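SusD homolog (Bacteroides ovatus, PDB 4F53) probably binds mucin O-glycans at the cell surface, as a SusD/RagB-family outer membrane lipoprotein built on a TPR-like helical scaffold. Local coordinates at residues G60-W71 / S259-L267; N275-Y283 / L368-T376. All coordinates share one frame; numbering follows the deposited sequence.

Both contacts join parts of the chain that are distant in sequence, and they follow one another along it: both segments of contact 1 precede those of contact 2. Their centres lie about 23 Å apart, 17 and 19 Å from the centre of the chain. In a protein with much more helix than strand, contact 1 is a small two-stranded sheet, whereas contact 2 sets a short helix against the end of helix 358-372. Helix 265-273 leaves contact 1 and leads directly into the turn before helix 279-282 of contact 2. The two also touch, Ile263 CG1 packing 3.6 Å from Tyr283 CB. Helix 423-438 touches both, so the two contacts lie in neighbouring parts of the SusD-like fold.

Contact 1: residues G60-W71 / S259-L267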
ATOM      1  N   GLY A  60      -4.614  -2.023   7.755  1.00 26.42           N
ATOM      2  CA  GLY A  60      -4.833  -3.061   8.747  1.00 26.73           C
ATOM      3  C   GLY A  60      -3.571  -3.805   9.131  1.00 30.65           C
ATOM      4  O   GLY A  60      -3.656  -4.838   9.807  1.00 32.59           O
ATOM      5  N   TYR A  61      -2.389  -3.333   8.684  1.00 26.19           N
ATOM      6  CA  TYR A  61      -1.105  -4.030   8.967  1.00 25.67           C
ATOM      7  C   TYR A  61      -0.413  -3.583  10.265  1.00 29.99           C
ATOM      8  O   TYR A  61       0.238  -4.395  10.913  1.00 28.26           O
ATOM      9  CB  TYR A  61      -0.078  -3.791   7.847  1.00 24.95           C
ATOM     10  CG  TYR A  61      -0.349  -4.423   6.496  1.00 23.76           C
ATOM     11  CD1 TYR A  61      -1.005  -5.652   6.394  1.00 24.91           C
ATOM     12  CD2 TYR A  61       0.176  -3.869   5.330  1.00 21.84           C
ATOM     13  CE1 TYR A  61      -1.210  -6.263   5.156  1.00 20.69           C
ATOM     14  CE2 TYR A  61      -0.055  -4.453   4.087  1.00 21.33           C
ATOM     15  CZ  TYR A  61      -0.725  -5.663   4.010  1.00 23.35           C
ATOM     16  OH  TYR A  61      -0.918  -6.256   2.792  1.00 24.31           O
ATOM     17  N   VAL A  62      -0.482  -2.273  10.591  1.00 27.72           N
ATOM     18  CA  VAL A  62       0.320  -1.725  11.684  1.00 27.27           C
ATOM     19  C   VAL A  62      -0.523  -1.136  12.773  1.00 30.62           C
ATOM     20  O   VAL A  62      -1.491  -0.439  12.497  1.00 28.97           O
ATOM     21  CB  VAL A  62       1.322  -0.648  11.130  1.00 30.11           C
ATOM     22  CG1 VAL A  62       2.187  -0.055  12.242  1.00 31.70           C
ATOM     23  CG2 VAL A  62       2.207  -1.237  10.041  1.00 28.94           C
ATOM     24  N   ALA A  63      -0.083  -1.350  14.031  1.00 27.29           N
ATOM     25  CA  ALA A  63      -0.714  -0.731  15.178  1.00 27.89           C
ATOM     26  C   ALA A  63       0.317   0.156  15.836  1.00 32.87           C
ATOM     27  O   ALA A  63       1.335  -0.342  16.310  1.00 32.79           O
ATOM     28  CB  ALA A  63      -1.226  -1.787  16.151  1.00 28.97           C
ATOM     29  N   ASP A  64       0.076   1.470  15.855  1.00 30.99           N
ATOM     30  CA  ASP A  64       0.920   2.439  16.556  1.00 30.37           C
ATOM     31  C   ASP A  64       1.005   2.029  18.032  1.00 35.74           C
ATOM     32  O   ASP A  64       0.016   1.547  18.592  1.00 34.99           O
ATOM     33  CB  ASP A  64       0.383   3.866  16.371  1.00 31.67           C
ATOM     34  CG  ASP A  64       0.195   4.282  14.898  1.00 45.31           C
ATOM     35  OD1 ASP A  64       1.096   3.967  14.065  1.00 46.05           O
ATOM     36  OD2 ASP A  64      -0.866   4.913  14.574  1.00 44.70           O
ATOM     37  N   SER A  65       2.216   2.112  18.615  1.00 33.48           N
ATOM     38  CA  SER A  65       2.522   1.679  19.991  1.00 33.17           C
ATOM     39  C   SER A  65       3.383   2.724  20.731  1.00 39.35           C
ATOM     40  O   SER A  65       4.221   2.367  21.553  1.00 39.50           O
ATOM     41  CB  SER A  65       3.229   0.326  19.972  1.00 30.56           C
ATOM     42  OG  SER A  65       4.411   0.395  19.194  1.00 33.31           O
ATOM     43  N   ASN A  66       3.193   4.003  20.414  1.00 36.42           N
ATOM     44  CA  ASN A  66       3.907   5.077  21.081  1.00 38.00           C
ATOM     45  C   ASN A  66       3.154   5.395  22.395  1.00 43.01           C
ATOM     46  O   ASN A  66       1.969   5.753  22.369  1.00 42.15           O
ATOM     47  CB  ASN A  66       4.027   6.299  20.156  1.00 37.82           C
ATOM     48  CG  ASN A  66       4.732   7.474  20.778  1.00 45.77           C
ATOM     49  OD1 ASN A  66       4.201   8.147  21.645  1.00 43.35           O
ATOM     50  ND2 ASN A  66       5.937   7.754  20.339  1.00 39.16           N
ATOM     51  N   LEU A  67       3.840   5.234  23.533  1.00 40.60           N
ATOM     52  CA  LEU A  67       3.239   5.413  24.859  1.00 43.02           C
ATOM     53  C   LEU A  67       3.388   6.850  25.396  1.00 49.49           C
ATOM     54  O   LEU A  67       2.974   7.121  26.518  1.00 50.42           O
ATOM     55  CB  LEU A  67       3.853   4.401  25.858  1.00 43.64           C
ATOM     56  CG  LEU A  67       3.966   2.936  25.395  1.00 47.87           C
ATOM     57  CD1 LEU A  67       4.700   2.083  26.428  1.00 47.58           C
ATOM     58  CD2 LEU A  67       2.605   2.345  25.035  1.00 50.73           C
ATOM     59  N   GLY A  68       3.934   7.751  24.583  1.00 47.65           N
ATOM     60  CA  GLY A  68       4.131   9.148  24.953  1.00 49.97           C
ATOM     61  C   GLY A  68       2.886  10.018  24.872  1.00 56.45           C
ATOM     62  O   GLY A  68       1.799   9.565  24.475  1.00 54.84           O
ATOM     63  N   THR A  69       3.065  11.295  25.242  1.00 55.14           N
ATOM     64  CA  THR A  69       2.025  12.334  25.233  1.00 57.02           C
ATOM     65  C   THR A  69       2.326  13.432  24.188  1.00 60.54           C
ATOM     66  O   THR A  69       1.542  14.371  24.058  1.00 62.89           O
ATOM     67  CB  THR A  69       1.889  12.958  26.649  1.00 68.69           C
ATOM     68  OG1 THR A  69       3.195  13.261  27.169  1.00 69.12           O
ATOM     69  CG2 THR A  69       1.102  12.062  27.613  1.00 64.99           C
ATOM     70  N   GLY A  70       3.439  13.293  23.467  1.00 55.03           N
ATOM     71  CA  GLY A  70       3.893  14.231  22.442  1.00 54.66           C
ATOM     72  C   GLY A  70       3.028  14.335  21.201  1.00 57.54           C
ATOM     73  O   GLY A  70       2.992  15.397  20.572  1.00 60.78           O
ATOM     74  N   TRP A  71       2.335  13.247  20.816  1.00 48.48           N
ATOM     75  CA  TRP A  71       1.439  13.295  19.658  1.00 45.39           C
ATOM     76  C   TRP A  71       0.043  13.722  20.120  1.00 49.88           C
ATOM     77  O   TRP A  71      -0.498  13.131  21.056  1.00 50.11           O
ATOM     78  CB  TRP A  71       1.393  11.943  18.923  1.00 41.16           C
ATOM     79  CG  TRP A  71       2.700  11.503  18.316  1.00 39.87           C
ATOM     80  CD1 TRP A  71       3.780  12.287  18.016  1.00 42.76           C
ATOM     81  CD2 TRP A  71       3.009  10.185  17.822  1.00 37.62           C
ATOM     82  NE1 TRP A  71       4.764  11.531  17.419  1.00 41.57           N
ATOM     83  CE2 TRP A  71       4.318  10.235  17.285  1.00 41.67           C
ATOM     84  CE3 TRP A  71       2.328   8.962  17.827  1.00 36.89           C
ATOM     85  CZ2 TRP A  71       4.946   9.109  16.751  1.00 39.60           C
ATOM     86  CZ3 TRP A  71       2.946   7.849  17.287  1.00 37.70           C
ATOM     87  CH2 TRP A  71       4.239   7.921  16.762  1.00 38.15           C
ATOM     88  N   SER A 259      10.238   1.406  18.629  1.00 33.21           N
ATOM     89  CA  SER A 259       9.042   0.723  19.138  1.00 32.49           C
ATOM     90  C   SER A 259       7.798   1.649  19.059  1.00 35.21           C
ATOM     91  O   SER A 259       6.904   1.578  19.902  1.00 36.38           O
ATOM     92  CB  SER A 259       9.263   0.184  20.555  1.00 36.26           C
ATOM     93  OG  SER A 259      10.226  -0.855  20.551  1.00 46.99           O
ATOM     94  N   ASP A 260       7.744   2.497  18.011  1.00 31.75           N
ATOM     95  CA  ASP A 260       6.621   3.382  17.707  1.00 32.15           C
ATOM     96  C   ASP A 260       5.500   2.599  17.050  1.00 35.80           C
ATOM     97  O   ASP A 260       4.351   3.071  17.038  1.00 33.94           O
ATOM     98  CB  ASP A 260       7.048   4.527  16.758  1.00 33.70           C
ATOM     99  CG  ASP A 260       7.696   5.723  17.421  1.00 42.83           C
ATOM    100  OD1 ASP A 260       7.541   5.877  18.650  1.00 42.66           O
ATOM    101  OD2 ASP A 260       8.348   6.511  16.706  1.00 47.95           O
ATOM    102  N   ALA A 261       5.845   1.420  16.478  1.00 31.88           N
ATOM    103  CA  ALA A 261       4.916   0.556  15.749  1.00 31.67           C
ATOM    104  C   ALA A 261       5.009  -0.908  16.192  1.00 34.34           C
ATOM    105  O   ALA A 261       6.072  -1.388  16.584  1.00 33.68           O
ATOM    106  CB  ALA A 261       5.198   0.649  14.251  1.00 31.11           C
ATOM    107  N   ARG A 262       3.875  -1.610  16.115  1.00 29.43           N
ATOM    108  CA  ARG A 262       3.789  -3.048  16.384  1.00 29.04           C
ATOM    109  C   ARG A 262       2.921  -3.672  15.302  1.00 31.60           C
ATOM    110  O   ARG A 262       2.262  -2.945  14.556  1.00 31.43           O
ATOM    111  CB  ARG A 262       3.238  -3.338  17.806  1.00 29.15           C
ATOM    112  CG  ARG A 262       4.277  -3.100  18.927  1.00 32.45           C
ATOM    113  CD  ARG A 262       5.429  -4.080  18.791  1.00 32.77           C
ATOM    114  NE  ARG A 262       6.488  -3.912  19.781  1.00 34.73           N
ATOM    115  CZ  ARG A 262       7.609  -3.224  19.578  1.00 44.86           C
ATOM    116  NH1 ARG A 262       7.784  -2.546  18.451  1.00 32.71           N
ATOM    117  NH2 ARG A 262       8.549  -3.182  20.512  1.00 36.16           N
ATOM    118  N   ILE A 263       2.931  -5.003  15.185  1.00 30.24           N
ATOM    119  CA  ILE A 263       2.062  -5.703  14.217  1.00 29.52           C
ATOM    120  C   ILE A 263       0.614  -5.528  14.700  1.00 32.25           C
ATOM    121  O   ILE A 263       0.368  -5.536  15.915  1.00 31.45           O
ATOM    122  CB  ILE A 263       2.478  -7.206  14.101  1.00 32.52           C
ATOM    123  CG1 ILE A 263       3.923  -7.357  13.584  1.00 31.79           C
ATOM    124  CG2 ILE A 263       1.484  -8.058  13.254  1.00 33.49           C
ATOM    125  CD1 ILE A 263       4.216  -6.782  12.176  1.00 23.12           C
ATOM    126  N   SER A 264      -0.326  -5.363  13.773  1.00 27.92           N
ATOM    127  CA  SER A 264      -1.749  -5.222  14.092  1.00 27.76           C
ATOM    128  C   SER A 264      -2.341  -6.530  14.587  1.00 31.85           C
ATOM    129  O   SER A 264      -1.892  -7.634  14.221  1.00 31.32           O
ATOM    130  CB  SER A 264      -2.530  -4.767  12.861  1.00 30.60           C
ATOM    131  OG  SER A 264      -2.587  -5.794  11.889  1.00 31.24           O
ATOM    132  N   ALA A 265      -3.384  -6.397  15.392  1.00 28.23           N
ATOM    133  CA  ALA A 265      -4.141  -7.523  15.918  1.00 28.40           C
ATOM    134  C   ALA A 265      -4.856  -8.272  14.746  1.00 32.54           C
ATOM    135  O   ALA A 265      -4.974  -9.495  14.785  1.00 32.60           O
ATOM    136  CB  ALA A 265      -5.148  -7.022  16.940  1.00 29.67           C
ATOM    137  N   ASP A 266      -5.273  -7.534  13.686  1.00 28.83           N
ATOM    138  CA  ASP A 266      -5.930  -8.091  12.502  1.00 29.70           C
ATOM    139  C   ASP A 266      -5.037  -9.109  11.764  1.00 32.20           C
ATOM    140  O   ASP A 266      -5.494 -10.195  11.432  1.00 33.90           O
ATOM    141  CB  ASP A 266      -6.342  -6.960  11.521  1.00 31.66           C
ATOM    142  CG  ASP A 266      -7.020  -5.786  12.203  1.00 38.27           C
ATOM    143  OD1 ASP A 266      -6.316  -5.006  12.884  1.00 40.74           O
ATOM    144  OD2 ASP A 266      -8.243  -5.681  12.104  1.00 41.54           O
ATOM    145  N   LEU A 267      -3.778  -8.752  11.522  1.00 26.92           N
ATOM    146  CA  LEU A 267      -2.826  -9.586  10.809  1.00 28.56           C
ATOM    147  C   LEU A 267      -2.541 -10.887  11.575  1.00 34.85           C
ATOM    148  O   LEU A 267      -2.539 -11.941  10.951  1.00 35.50           O
ATOM    149  CB  LEU A 267      -1.539  -8.782  10.536  1.00 29.01           C
ATOM    150  CG  LEU A 267      -0.563  -9.263   9.459  1.00 33.67           C
ATOM    151  CD1 LEU A 267      -1.226  -9.440   8.091  1.00 32.42           C
ATOM    152  CD2 LEU A 267       0.574  -8.302   9.326  1.00 34.29           C
TER
HETATM  153  O   HOH W   1       3.692   4.045  14.529  1.00 46.79           O
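Ala63 and Arg262 form the hydrogen-bonded pair of a two-stranded antiparallel sheet, strand 62-64 against strand 261-263. Ala63 N donates to Arg262 O at 2.9 Å, and Arg262 N to Ala63 O. On the face bearing Asp64 and Ala261, the CB of Ala261 meets Val62 CG1 at 3.7 Å; helix 44-58 packs there through Cys52 and Leu53. This middle is tight and buried, and so is the end where Gly60, closing a helix in a Schellman motif, meets the start of helix 265-273. Ser264 is the N-cap of that helix: its OG accepts from Leu267 N and donates to Gly60 O, while its backbone N bonds to Tyr61 O. The Tyr61 ring lies obliquely against Leu267 CD1, and its OH continues to Trp435 O and Ser445.

The contact stays close through Ser65, but from Asn66 and Asp260 outward it turns more polar and partly exposed. Asp64, held by a salt bridge to Arg74, shares a water with Asp260 O. A single bond joins the side chains at the outer end: Asn66 ND2 approaches Asp260 OD1 at 3.0 Å from above the carboxylate plane, and a glycerol, probably from the crystallisation liquor, bonds to the same oxygen. Asn66 OD1 meanwhile accepts from Gly68 N in an Asx turn. Between the two regimes sits Ser65, whose N donates to Asp260 O; with chi1 at 57° its OG lies between the backbone N and the carbonyl carbon, and donates to Ser259 O, just before strand 261-263, at 2.8 Å.

Contact 2: residues N275-Y283 / L368-T376; sequences NDPRREAYY and LSFEENGIT
The guanidinium of Arg278 has Phe370 over one face, with CE1 3.8 Å off the guanidinium plane and near its margin, and Ser369 OG at its edge. The planes of ring and guanidinium are 54° apart, so this is no parallel stack. In the plane of the group, NH1 donates to Ser369 OG at 2.9 Å, the one hydrogen bond across the contact. Along another edge, NE and NH2 grip the carboxylate of Asp276 side-on, each using a syn lone pair of a different oxygen; the NE bond to OD1 is almost perfectly straight (179°). A bend at chi3 swings the group round to meet both partners, and Gln433 adds a further acceptor for NH2. Bonds at two edges restrict the group's rotation beneath the CE1 end of the tilted Phe370 ring.

The Tyr282 ring has Arg278 CB over the middle of one face and stacks with Phe439. At its edge Asn373 OD1 lies in plane, 3.2 Å from CE1, with the amide turned 69° from the ring; the tyrosine OH bonds to Ile436 O. Asn373, just past the helix end, donates from ND2 back to Ser369 O.

Carbon-to-carbon packing completes the contact. Pro277 CG rests 3.5 Å from Phe370 CE2, crossing the side chain at about a right angle; Ile375 CD1 touches Arg278 CG, and Ala281 CB meets Asn373 CB at 3.8 Å. Asp276 OD1 also accepts from Arg278 N, a capping bond at the type I turn (Asp276 to Arg279) that leads into the short helix. Across the contact, helix 358-372 ends in a Schellman motif with Gly374 as C-prime residue: this is a capped turn packed against a helix C-terminus within the TPR-like fold.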
ATOM      1  N   ASN A 275      -2.809 -20.890  10.540  1.00 34.08           N
ATOM      2  CA  ASN A 275      -1.525 -21.516  10.954  1.00 34.80           C
ATOM      3  C   ASN A 275      -0.477 -21.192   9.898  1.00 37.05           C
ATOM      4  O   ASN A 275       0.204 -22.065   9.385  1.00 37.42           O
ATOM      5  CB  ASN A 275      -1.663 -23.042  11.163  1.00 37.03           C
ATOM      6  CG  ASN A 275      -2.596 -23.394  12.300  1.00 57.61           C
ATOM      7  OD1 ASN A 275      -2.346 -23.050  13.464  1.00 56.34           O
ATOM      8  ND2 ASN A 275      -3.717 -24.046  11.986  1.00 45.34           N
ATOM      9  N   ASP A 276      -0.463 -19.920   9.482  1.00 32.04           N
ATOM     10  CA  ASP A 276       0.373 -19.434   8.405  1.00 29.34           C
ATOM     11  C   ASP A 276       1.873 -19.517   8.735  1.00 32.49           C
ATOM     12  O   ASP A 276       2.334 -18.894   9.703  1.00 32.57           O
ATOM     13  CB  ASP A 276      -0.044 -18.010   8.056  1.00 28.87           C
ATOM     14  CG  ASP A 276       0.262 -17.594   6.639  1.00 36.56           C
ATOM     15  OD1 ASP A 276       1.406 -17.805   6.194  1.00 39.56           O
ATOM     16  OD2 ASP A 276      -0.625 -17.020   5.989  1.00 40.09           O
ATOM     17  N   PRO A 277       2.653 -20.256   7.906  1.00 28.76           N
ATOM     18  CA  PRO A 277       4.120 -20.302   8.120  1.00 28.06           C
ATOM     19  C   PRO A 277       4.829 -18.986   7.760  1.00 32.10           C
ATOM     20  O   PRO A 277       6.011 -18.854   8.045  1.00 33.26           O
ATOM     21  CB  PRO A 277       4.596 -21.455   7.220  1.00 29.26           C
ATOM     22  CG  PRO A 277       3.575 -21.596   6.201  1.00 34.22           C
ATOM     23  CD  PRO A 277       2.247 -21.086   6.750  1.00 29.90           C
ATOM     24  N   ARG A 278       4.130 -18.007   7.188  1.00 29.86           N
ATOM     25  CA  ARG A 278       4.730 -16.687   6.914  1.00 29.17           C
ATOM     26  C   ARG A 278       4.784 -15.875   8.189  1.00 32.19           C
ATOM     27  O   ARG A 278       5.382 -14.818   8.179  1.00 31.21           O
ATOM     28  CB  ARG A 278       3.988 -15.911   5.812  1.00 28.18           C
ATOM     29  CG  ARG A 278       4.151 -16.540   4.437  1.00 31.96           C
ATOM     30  CD  ARG A 278       3.158 -15.964   3.489  1.00 33.19           C
ATOM     31  NE  ARG A 278       1.811 -16.453   3.775  1.00 29.43           N
ATOM     32  CZ  ARG A 278       0.789 -16.297   2.953  1.00 33.65           C
ATOM     33  NH1 ARG A 278       0.955 -15.683   1.793  1.00 25.14           N
ATOM     34  NH2 ARG A 278      -0.403 -16.779   3.270  1.00 23.81           N
ATOM     35  N   ARG A 279       4.193 -16.364   9.298  1.00 32.26           N
ATOM     36  CA  ARG A 279       4.262 -15.655  10.594  1.00 33.64           C
ATOM     37  C   ARG A 279       5.705 -15.463  11.009  1.00 39.30           C
ATOM     38  O   ARG A 279       6.101 -14.321  11.285  1.00 37.76           O
ATOM     39  CB  ARG A 279       3.484 -16.363  11.710  1.00 30.63           C
ATOM     40  CG  ARG A 279       1.985 -16.082  11.611  1.00 28.29           C
ATOM     41  CD  ARG A 279       1.189 -16.951  12.579  1.00 27.70           C
ATOM     42  NE  ARG A 279       1.470 -18.373  12.354  1.00 28.57           N
ATOM     43  CZ  ARG A 279       1.030 -19.356  13.132  1.00 41.39           C
ATOM     44  NH1 ARG A 279       0.292 -19.086  14.201  1.00 27.66           N
ATOM     45  NH2 ARG A 279       1.331 -20.614  12.851  1.00 30.61           N
ATOM     46  N   GLU A 280       6.506 -16.562  10.953  1.00 37.84           N
ATOM     47  CA  GLU A 280       7.925 -16.552  11.283  1.00 38.81           C
ATOM     48  C   GLU A 280       8.711 -15.719  10.262  1.00 38.80           C
ATOM     49  O   GLU A 280       9.746 -15.183  10.620  1.00 37.92           O
ATOM     50  CB  GLU A 280       8.504 -17.983  11.438  1.00 42.13           C
ATOM     51  CG  GLU A 280       8.522 -18.829  10.163  1.00 64.58           C
ATOM     52  CD  GLU A 280       8.270 -20.336  10.238  1.00 94.99           C
ATOM     53  OE1 GLU A 280       8.684 -20.965  11.242  1.00 97.46           O
ATOM     54  OE2 GLU A 280       7.731 -20.899   9.250  1.00 70.82           O
ATOM     55  N   ALA A 281       8.209 -15.542   9.029  1.00 33.51           N
ATOM     56  CA  ALA A 281       8.968 -14.712   8.098  1.00 32.88           C
ATOM     57  C   ALA A 281       8.714 -13.215   8.335  1.00 36.08           C
ATOM     58  O   ALA A 281       9.595 -12.404   8.084  1.00 37.58           O
ATOM     59  CB  ALA A 281       8.651 -15.088   6.660  1.00 33.22           C
ATOM     60  N   TYR A 282       7.524 -12.849   8.828  1.00 31.25           N
ATOM     61  CA  TYR A 282       7.077 -11.455   8.998  1.00 28.47           C
ATOM     62  C   TYR A 282       7.369 -10.859  10.355  1.00 29.49           C
ATOM     63  O   TYR A 282       7.705  -9.678  10.449  1.00 26.60           O
ATOM     64  CB  TYR A 282       5.552 -11.360   8.801  1.00 28.45           C
ATOM     65  CG  TYR A 282       5.028 -11.562   7.400  1.00 29.59           C
ATOM     66  CD1 TYR A 282       5.891 -11.851   6.341  1.00 31.82           C
ATOM     67  CD2 TYR A 282       3.677 -11.406   7.115  1.00 28.13           C
ATOM     68  CE1 TYR A 282       5.421 -11.950   5.033  1.00 31.56           C
ATOM     69  CE2 TYR A 282       3.198 -11.515   5.810  1.00 28.04           C
ATOM     70  CZ  TYR A 282       4.073 -11.797   4.777  1.00 33.34           C
ATOM     71  OH  TYR A 282       3.616 -11.928   3.499  1.00 30.34           O
ATOM     72  N   TYR A 283       7.141 -11.629  11.422  1.00 26.06           N
ATOM     73  CA  TYR A 283       7.274 -11.037  12.732  1.00 25.60           C
ATOM     74  C   TYR A 283       7.634 -12.054  13.788  1.00 31.08           C
ATOM     75  O   TYR A 283       7.733 -13.239  13.504  1.00 30.70           O
ATOM     76  CB  TYR A 283       5.956 -10.290  13.106  1.00 26.18           C
ATOM     77  CG  TYR A 283       4.663 -11.010  12.758  1.00 26.82           C
ATOM     78  CD1 TYR A 283       4.225 -12.102  13.504  1.00 28.63           C
ATOM     79  CD2 TYR A 283       3.862 -10.579  11.701  1.00 26.51           C
ATOM     80  CE1 TYR A 283       3.037 -12.759  13.194  1.00 29.43           C
ATOM     81  CE2 TYR A 283       2.686 -11.244  11.368  1.00 27.11           C
ATOM     82  CZ  TYR A 283       2.266 -12.318  12.133  1.00 33.72           C
ATOM     83  OH  TYR A 283       1.067 -12.922  11.877  1.00 33.24           O
ATOM     84  N   LEU A 368       3.794 -18.164  -4.778  1.00 29.08           N
ATOM     85  CA  LEU A 368       4.757 -17.096  -4.995  1.00 29.14           C
ATOM     86  C   LEU A 368       5.087 -16.379  -3.676  1.00 33.75           C
ATOM     87  O   LEU A 368       6.261 -16.075  -3.436  1.00 34.19           O
ATOM     88  CB  LEU A 368       4.245 -16.081  -6.034  1.00 28.62           C
ATOM     89  CG  LEU A 368       4.322 -16.524  -7.499  1.00 33.12           C
ATOM     90  CD1 LEU A 368       3.456 -15.628  -8.377  1.00 32.06           C
ATOM     91  CD2 LEU A 368       5.758 -16.559  -7.996  1.00 32.05           C
ATOM     92  N   SER A 369       4.067 -16.158  -2.800  1.00 25.39           N
ATOM     93  CA  SER A 369       4.285 -15.483  -1.532  1.00 23.76           C
ATOM     94  C   SER A 369       5.152 -16.344  -0.595  1.00 29.80           C
ATOM     95  O   SER A 369       6.069 -15.810   0.067  1.00 30.57           O
ATOM     96  CB  SER A 369       2.957 -15.106  -0.896  1.00 23.91           C
ATOM     97  OG  SER A 369       3.147 -14.508   0.374  1.00 28.77           O
ATOM     98  N   PHE A 370       4.904 -17.662  -0.568  1.00 26.67           N
ATOM     99  CA  PHE A 370       5.729 -18.617   0.201  1.00 26.86           C
ATOM    100  C   PHE A 370       7.212 -18.533  -0.265  1.00 32.96           C
ATOM    101  O   PHE A 370       8.104 -18.357   0.553  1.00 31.52           O
ATOM    102  CB  PHE A 370       5.178 -20.039   0.050  1.00 28.34           C
ATOM    103  CG  PHE A 370       4.150 -20.422   1.091  1.00 30.54           C
ATOM    104  CD1 PHE A 370       3.060 -19.590   1.362  1.00 31.79           C
ATOM    105  CD2 PHE A 370       4.247 -21.630   1.777  1.00 32.95           C
ATOM    106  CE1 PHE A 370       2.098 -19.958   2.301  1.00 33.35           C
ATOM    107  CE2 PHE A 370       3.293 -21.986   2.733  1.00 35.51           C
ATOM    108  CZ  PHE A 370       2.212 -21.161   2.971  1.00 33.29           C
ATOM    109  N   GLU A 371       7.439 -18.579  -1.582  1.00 31.65           N
ATOM    110  CA  GLU A 371       8.757 -18.461  -2.207  1.00 32.32           C
ATOM    111  C   GLU A 371       9.409 -17.110  -1.876  1.00 37.36           C
ATOM    112  O   GLU A 371      10.586 -17.069  -1.550  1.00 39.62           O
ATOM    113  CB  GLU A 371       8.624 -18.633  -3.722  1.00 34.07           C
ATOM    114  CG  GLU A 371       9.948 -18.793  -4.439  1.00 49.81           C
ATOM    115  CD  GLU A 371       9.831 -19.091  -5.920  1.00 73.78           C
ATOM    116  OE1 GLU A 371       8.700 -19.341  -6.406  1.00 49.22           O
ATOM    117  OE2 GLU A 371      10.884 -19.064  -6.598  1.00 76.46           O
ATOM    118  N   GLU A 372       8.650 -16.013  -1.942  1.00 33.62           N
ATOM    119  CA  GLU A 372       9.149 -14.666  -1.619  1.00 32.92           C
ATOM    120  C   GLU A 372       9.650 -14.591  -0.167  1.00 35.69           C
ATOM    121  O   GLU A 372      10.505 -13.776   0.151  1.00 34.48           O
ATOM    122  CB  GLU A 372       8.012 -13.625  -1.792  1.00 33.78           C
ATOM    123  CG  GLU A 372       7.688 -13.250  -3.230  1.00 36.89           C
ATOM    124  CD  GLU A 372       6.339 -12.605  -3.512  1.00 38.13           C
ATOM    125  OE1 GLU A 372       5.497 -12.455  -2.593  1.00 38.49           O
ATOM    126  OE2 GLU A 372       6.124 -12.259  -4.691  1.00 32.13           O
ATOM    127  N   ASN A 373       9.078 -15.425   0.725  1.00 32.75           N
ATOM    128  CA  ASN A 373       9.364 -15.399   2.153  1.00 31.17           C
ATOM    129  C   ASN A 373      10.233 -16.561   2.587  1.00 36.87           C
ATOM    130  O   ASN A 373      10.383 -16.787   3.789  1.00 37.07           O
ATOM    131  CB  ASN A 373       8.046 -15.343   2.932  1.00 31.25           C
ATOM    132  CG  ASN A 373       7.391 -13.980   2.804  1.00 38.36           C
ATOM    133  OD1 ASN A 373       7.893 -12.977   3.299  1.00 27.44           O
ATOM    134  ND2 ASN A 373       6.318 -13.879   2.050  1.00 32.43           N
ATOM    135  N   GLY A 374      10.858 -17.232   1.606  1.00 34.89           N
ATOM    136  CA  GLY A 374      11.792 -18.331   1.820  1.00 35.98           C
ATOM    137  C   GLY A 374      11.191 -19.583   2.408  1.00 42.36           C
ATOM    138  O   GLY A 374      11.923 -20.379   2.984  1.00 44.62           O
ATOM    139  N   ILE A 375       9.867 -19.791   2.261  1.00 38.88           N
ATOM    140  CA  ILE A 375       9.228 -20.991   2.799  1.00 39.86           C
ATOM    141  C   ILE A 375       9.292 -22.088   1.737  1.00 46.32           C
ATOM    142  O   ILE A 375       8.710 -21.967   0.671  1.00 46.18           O
ATOM    143  CB  ILE A 375       7.800 -20.699   3.320  1.00 41.72           C
ATOM    144  CG1 ILE A 375       7.863 -19.591   4.376  1.00 40.89           C
ATOM    145  CG2 ILE A 375       7.153 -21.981   3.881  1.00 41.11           C
ATOM    146  CD1 ILE A 375       6.677 -18.971   4.575  1.00 52.72           C
ATOM    147  N   THR A 376      10.012 -23.155   2.046  1.00 46.60           N
ATOM    148  CA  THR A 376      10.292 -24.251   1.117  1.00 48.25           C
ATOM    149  C   THR A 376       9.350 -25.461   1.283  1.00 53.69           C
ATOM    150  O   THR A 376       9.299 -26.301   0.379  1.00 55.45           O
ATOM    151  CB  THR A 376      11.755 -24.665   1.256  1.00 57.22           C
ATOM    152  OG1 THR A 376      12.041 -24.884   2.647  1.00 58.95           O
ATOM    153  CG2 THR A 376      12.714 -23.605   0.684  1.00 53.24           C
TER